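Local coordinates for protein SSD1 (Saccharomyces cerevisiae S288C, PDB 7AM1) that binds mRNA untranslated regions and represses translation, as a non-enzymatic member of the RNase II family with an alternative RNA recognition site, at residues D152-S157 with R758-Q763; L739-S744 with Q881-L886. One frame throughout, in Å; residues are numbered along the deposited sequence.

Contact 1: residues D152-S157 with R758-Q763; sequences DSDSLS and RVHGDQ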
# COMPACT_ATOMS: atom_id res chain seq x y z
N ASP A 152 3.98 -27.93 1.30
CA ASP A 152 2.84 -27.73 2.18
C ASP A 152 1.80 -26.79 1.59
O ASP A 152 0.77 -26.54 2.23
CB ASP A 152 3.31 -27.18 3.53
CG ASP A 152 3.83 -28.27 4.45
OD1 ASP A 152 3.38 -29.43 4.33
OD2 ASP A 152 4.70 -27.96 5.30
N SER A 153 2.04 -26.26 0.40
CA SER A 153 1.14 -25.29 -0.21
C SER A 153 0.08 -25.99 -1.06
O SER A 153 0.38 -26.95 -1.78
CB SER A 153 1.93 -24.31 -1.08
OG SER A 153 1.07 -23.47 -1.82
N ASP A 154 -1.15 -25.50 -0.96
CA ASP A 154 -2.25 -25.98 -1.78
C ASP A 154 -2.50 -25.09 -2.99
O ASP A 154 -3.57 -25.16 -3.60
CB ASP A 154 -3.52 -26.12 -0.93
CG ASP A 154 -3.96 -24.81 -0.30
OD1 ASP A 154 -3.23 -23.80 -0.40
OD2 ASP A 154 -5.05 -24.79 0.32
N SER A 155 -1.53 -24.25 -3.35
CA SER A 155 -1.66 -23.32 -4.48
C SER A 155 -0.39 -23.33 -5.33
O SER A 155 0.10 -22.28 -5.75
CB SER A 155 -1.96 -21.90 -4.00
OG SER A 155 -0.86 -21.38 -3.26
N LEU A 156 0.14 -24.52 -5.61
CA LEU A 156 1.39 -24.61 -6.36
C LEU A 156 1.19 -24.41 -7.86
O LEU A 156 2.10 -23.89 -8.53
CB LEU A 156 2.05 -25.97 -6.11
CG LEU A 156 2.48 -26.25 -4.67
CD1 LEU A 156 3.03 -27.66 -4.56
CD2 LEU A 156 3.51 -25.23 -4.19
N SER A 157 0.05 -24.80 -8.40
CA SER A 157 -0.19 -24.68 -9.84
C SER A 157 -0.41 -23.23 -10.25
O SER A 157 0.55 -22.47 -10.42
CB SER A 157 -1.39 -25.53 -10.25
N ARG A 758 -8.21 -16.05 -0.74
CA ARG A 758 -8.02 -17.38 -1.29
C ARG A 758 -8.97 -18.38 -0.64
O ARG A 758 -9.00 -18.51 0.59
CB ARG A 758 -6.57 -17.83 -1.10
CG ARG A 758 -6.29 -19.25 -1.57
CD ARG A 758 -4.79 -19.48 -1.71
NE ARG A 758 -4.23 -18.58 -2.71
CZ ARG A 758 -2.95 -18.26 -2.81
NH1 ARG A 758 -2.06 -18.76 -1.95
NH2 ARG A 758 -2.55 -17.43 -3.76
N VAL A 759 -9.73 -19.09 -1.47
CA VAL A 759 -10.55 -20.20 -1.03
C VAL A 759 -9.69 -21.46 -1.02
O VAL A 759 -9.05 -21.80 -2.02
CB VAL A 759 -11.77 -20.39 -1.95
CG1 VAL A 759 -12.58 -21.61 -1.52
CG2 VAL A 759 -12.64 -19.13 -1.94
N HIS A 760 -9.65 -22.14 0.12
CA HIS A 760 -8.86 -23.35 0.29
C HIS A 760 -9.75 -24.58 0.28
O HIS A 760 -10.75 -24.64 1.01
CB HIS A 760 -8.07 -23.29 1.60
CG HIS A 760 -7.05 -22.19 1.63
ND1 HIS A 760 -5.79 -22.33 1.09
CD2 HIS A 760 -7.12 -20.92 2.10
CE1 HIS A 760 -5.12 -21.21 1.25
NE2 HIS A 760 -5.91 -20.34 1.86
N GLY A 761 -9.38 -25.56 -0.55
CA GLY A 761 -10.17 -26.78 -0.62
C GLY A 761 -10.27 -27.50 0.71
O GLY A 761 -11.30 -28.08 1.04
N ASP A 762 -9.19 -27.47 1.50
CA ASP A 762 -9.17 -28.16 2.78
C ASP A 762 -9.97 -27.44 3.86
O ASP A 762 -9.91 -27.84 5.02
CB ASP A 762 -7.73 -28.38 3.25
CG ASP A 762 -7.00 -27.08 3.53
OD1 ASP A 762 -7.66 -26.02 3.62
OD2 ASP A 762 -5.76 -27.12 3.67
N GLN A 763 -10.69 -26.38 3.51
CA GLN A 763 -11.63 -25.75 4.44
C GLN A 763 -13.06 -25.86 3.93
O GLN A 763 -13.97 -25.27 4.54
CB GLN A 763 -11.23 -24.29 4.68
CG GLN A 763 -9.94 -24.18 5.48
CD GLN A 763 -9.51 -22.75 5.72
OE1 GLN A 763 -9.50 -21.93 4.79
NE2 GLN A 763 -9.12 -22.44 6.95
O HOH W 1 -6.55 -27.08 0.24

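Contact 2: residues L739-S744 with Q881-L886; sequences LQVYES and QEIHEL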
# COMPACT_ATOMS: atom_id res chain seq x y z
N LEU A 739 -10.02 -14.94 -9.77
CA LEU A 739 -8.86 -14.31 -10.39
C LEU A 739 -7.79 -15.32 -10.81
O LEU A 739 -7.19 -15.17 -11.88
CB LEU A 739 -8.26 -13.28 -9.43
CG LEU A 739 -7.21 -12.32 -9.99
CD1 LEU A 739 -7.73 -11.60 -11.22
CD2 LEU A 739 -6.80 -11.32 -8.92
N GLN A 740 -7.55 -16.34 -9.99
CA GLN A 740 -6.58 -17.38 -10.28
C GLN A 740 -7.09 -18.70 -9.74
O GLN A 740 -7.72 -18.75 -8.68
CB GLN A 740 -5.20 -17.07 -9.68
CG GLN A 740 -4.40 -15.98 -10.40
CD GLN A 740 -3.93 -16.42 -11.78
OE1 GLN A 740 -2.94 -17.14 -11.92
NE2 GLN A 740 -4.66 -16.00 -12.80
N VAL A 741 -6.80 -19.78 -10.46
CA VAL A 741 -7.17 -21.13 -10.05
C VAL A 741 -5.90 -21.93 -9.81
O VAL A 741 -4.94 -21.83 -10.58
CB VAL A 741 -8.07 -21.81 -11.10
CG1 VAL A 741 -8.34 -23.26 -10.71
CG2 VAL A 741 -9.39 -21.06 -11.23
N TYR A 742 -5.91 -22.72 -8.74
CA TYR A 742 -4.78 -23.58 -8.39
C TYR A 742 -5.29 -25.00 -8.19
O TYR A 742 -6.48 -25.28 -8.31
CB TYR A 742 -4.07 -23.06 -7.14
CG TYR A 742 -3.75 -21.58 -7.17
CD1 TYR A 742 -2.71 -21.09 -7.95
CD2 TYR A 742 -4.50 -20.67 -6.43
CE1 TYR A 742 -2.41 -19.73 -7.98
CE2 TYR A 742 -4.21 -19.32 -6.45
CZ TYR A 742 -3.17 -18.85 -7.23
OH TYR A 742 -2.89 -17.50 -7.25
N GLU A 743 -4.36 -25.90 -7.87
CA GLU A 743 -4.68 -27.32 -7.76
C GLU A 743 -5.65 -27.61 -6.61
O GLU A 743 -6.47 -28.53 -6.72
CB GLU A 743 -3.39 -28.12 -7.59
CG GLU A 743 -2.54 -27.69 -6.41
CD GLU A 743 -1.41 -28.66 -6.14
OE1 GLU A 743 -1.19 -29.57 -6.97
OE2 GLU A 743 -0.74 -28.52 -5.09
N SER A 744 -5.57 -26.86 -5.51
CA SER A 744 -6.44 -27.14 -4.37
C SER A 744 -6.96 -25.86 -3.73
O SER A 744 -7.36 -25.87 -2.56
CB SER A 744 -5.68 -28.02 -3.35
OG SER A 744 -6.44 -28.31 -2.20
N GLN A 881 -18.64 -28.95 -9.05
CA GLN A 881 -18.70 -27.53 -9.37
C GLN A 881 -17.42 -27.15 -10.11
O GLN A 881 -16.32 -27.49 -9.66
CB GLN A 881 -18.85 -26.67 -8.12
CG GLN A 881 -18.96 -25.17 -8.42
CD GLN A 881 -18.96 -24.32 -7.17
OE1 GLN A 881 -18.75 -24.81 -6.06
NE2 GLN A 881 -19.20 -23.02 -7.34
N GLU A 882 -17.57 -26.46 -11.23
CA GLU A 882 -16.42 -25.99 -12.01
C GLU A 882 -16.05 -24.57 -11.57
O GLU A 882 -16.92 -23.70 -11.49
CB GLU A 882 -16.72 -26.00 -13.51
CG GLU A 882 -17.30 -27.30 -14.03
CD GLU A 882 -17.45 -27.30 -15.54
OE1 GLU A 882 -17.42 -26.20 -16.13
OE2 GLU A 882 -17.62 -28.39 -16.12
N ILE A 883 -14.77 -24.36 -11.30
CA ILE A 883 -14.23 -23.05 -10.96
C ILE A 883 -13.35 -22.60 -12.12
O ILE A 883 -12.33 -23.23 -12.43
CB ILE A 883 -13.43 -23.10 -9.65
CG1 ILE A 883 -14.23 -23.78 -8.53
CG2 ILE A 883 -13.03 -21.69 -9.22
CD1 ILE A 883 -15.48 -23.04 -8.12
N HIS A 884 -13.75 -21.51 -12.77
CA HIS A 884 -13.04 -20.95 -13.91
C HIS A 884 -12.53 -19.56 -13.57
O HIS A 884 -13.16 -18.81 -12.82
CB HIS A 884 -13.95 -20.83 -15.15
CG HIS A 884 -14.46 -22.13 -15.67
ND1 HIS A 884 -13.89 -22.77 -16.76
CD2 HIS A 884 -15.49 -22.91 -15.28
CE1 HIS A 884 -14.55 -23.89 -17.00
NE2 HIS A 884 -15.52 -24.00 -16.12
N GLU A 885 -11.39 -19.20 -14.16
CA GLU A 885 -10.87 -17.85 -13.96
C GLU A 885 -11.82 -16.83 -14.57
O GLU A 885 -12.37 -17.04 -15.66
CB GLU A 885 -9.47 -17.74 -14.58
CG GLU A 885 -8.43 -18.53 -13.79
CD GLU A 885 -7.05 -18.53 -14.42
OE1 GLU A 885 -6.94 -18.31 -15.65
OE2 GLU A 885 -6.07 -18.75 -13.67
N LEU A 886 -12.06 -15.75 -13.84
CA LEU A 886 -12.93 -14.64 -14.21
C LEU A 886 -14.41 -15.00 -14.17
O LEU A 886 -15.25 -14.21 -14.61
CB LEU A 886 -12.58 -14.08 -15.60
CG LEU A 886 -11.17 -13.50 -15.71
CD1 LEU A 886 -10.96 -12.79 -17.04
CD2 LEU A 886 -10.87 -12.54 -14.55
O HOH W 2 -4.35 -16.92 -15.66

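Contact 1: residues D152-S157 with R758-Q763
The H760 ring and the D154 carboxylate meet edge to edge, their planes 9° apart and so nearly coplanar. D154 OD2 sits at the ring edge and takes a hydrogen bond from H760 ND1 at 2.7 Å. The bond is close to straight, with 163° at the hydrogen, and it uses the syn lone pair of OD2. One face of the ring carries the aliphatic part of R758, with CG 3.5 Å above the plane and displaced toward the rim. The R758 guanidinium in turn has S155 on one face. S155 CB lies over its rim, and S155 OG comes within 3.2 Å of R758 NH1, at an angle too poor for a hydrogen bond. The R758 chain turns at chi3, and its NE forms a salt bridge with D747.

S153 shapes the loop that delivers these groups. Its OG accepts from the backbone N of S155 at 3.1 Å, an ST turn, and also from S155 OG. At D154, CG stands between the backbone N and the carbonyl carbon (chi1 59°), and the carboxylate points at the end of strand 755-760. There a water lies 2.7 Å from D154 OD2, probably donating to it, and accepts from D762 N at 3.0 Å. It joins the loop to the 3-10 segment 761-763.

The contact thus pins a long loop to the edge strand of a sheet in the DIS3L2-like C-terminal region, of the OB clan. H760 is held at both ring nitrogens, since NE2 bonds to E185. Two carboxylates between which it lies would probably favour a protonated, positively charged imidazole. D154 OD2 and D762 OD2 are 4.1 Å apart; R173, salt-bridged to D762, probably eases their repulsion.

Contact 2: residues L739-S744 with Q881-L886
E885 reaches from segment 881-886 to the classic beta bulge at L739 and Q740, where both residues face D747. The two segments belong to different antiparallel sheets in the C-terminal part of the protein, so side chains carry most of the contact. In E885, CG lies anti to the carbonyl carbon (chi1 -70°), and the chain runs extended from there to the carboxylate. This brings OE2 to V741 N at 3.4 Å, a weak hydrogen bond. R776 is the stronger partner of OE2, through a salt bridge.

Q740 folds back instead. Its CB starts away from segment 881-886, but the chain bends at chi2 (-68°) and returns the amide to its own backbone. NE2 donates to L739 O at 2.8 Å. The same nitrogen donates to a water, which gives a proton to E885 OE1. The amide and carboxylate planes are 34° apart. NE2 lies near OE2 as well, but the angle there is poor for a hydrogen bond.

V741 supplies the apolar side of the contact. Its CG1 is anti to the backbone N, while CG2 is turned to the other segment and rests 3.7 Å from E885 CG. The same methyl meets I883 CG2 at 4.2 Å. L778 of strand 777-782 also packs on V741. Helix 582-595 borders the polar end, where F595 touches both Q740 and E885. Within segment 881-886, H884 NE2 donates to E882 OE1 at 2.9 Å; the oxygen lies in the ring plane, but the nitrogen stands above the carboxylate plane.

How the contacts relate
The centres of the two contacts are about 11 Å apart, on the same side of the chain's centre. Both reach the antiparallel sheet 755-760, 745-750, 732-741, 888-896, 903-908. Their segments alternate along the chain: 152-157, 739-744, 758-763, 881-886. The contacts also touch directly. G761 N lies 2.9 Å from S744 O and D154 O 3.2 Å from S744 N, both probable hydrogen bonds. S155 packs on Y742. Segment 739-744 therefore lies between the loop of contact 1, which comes from far earlier in the chain, and the second sheet, reached by contact 2. Together they join that loop and two sheets of the C-terminal part.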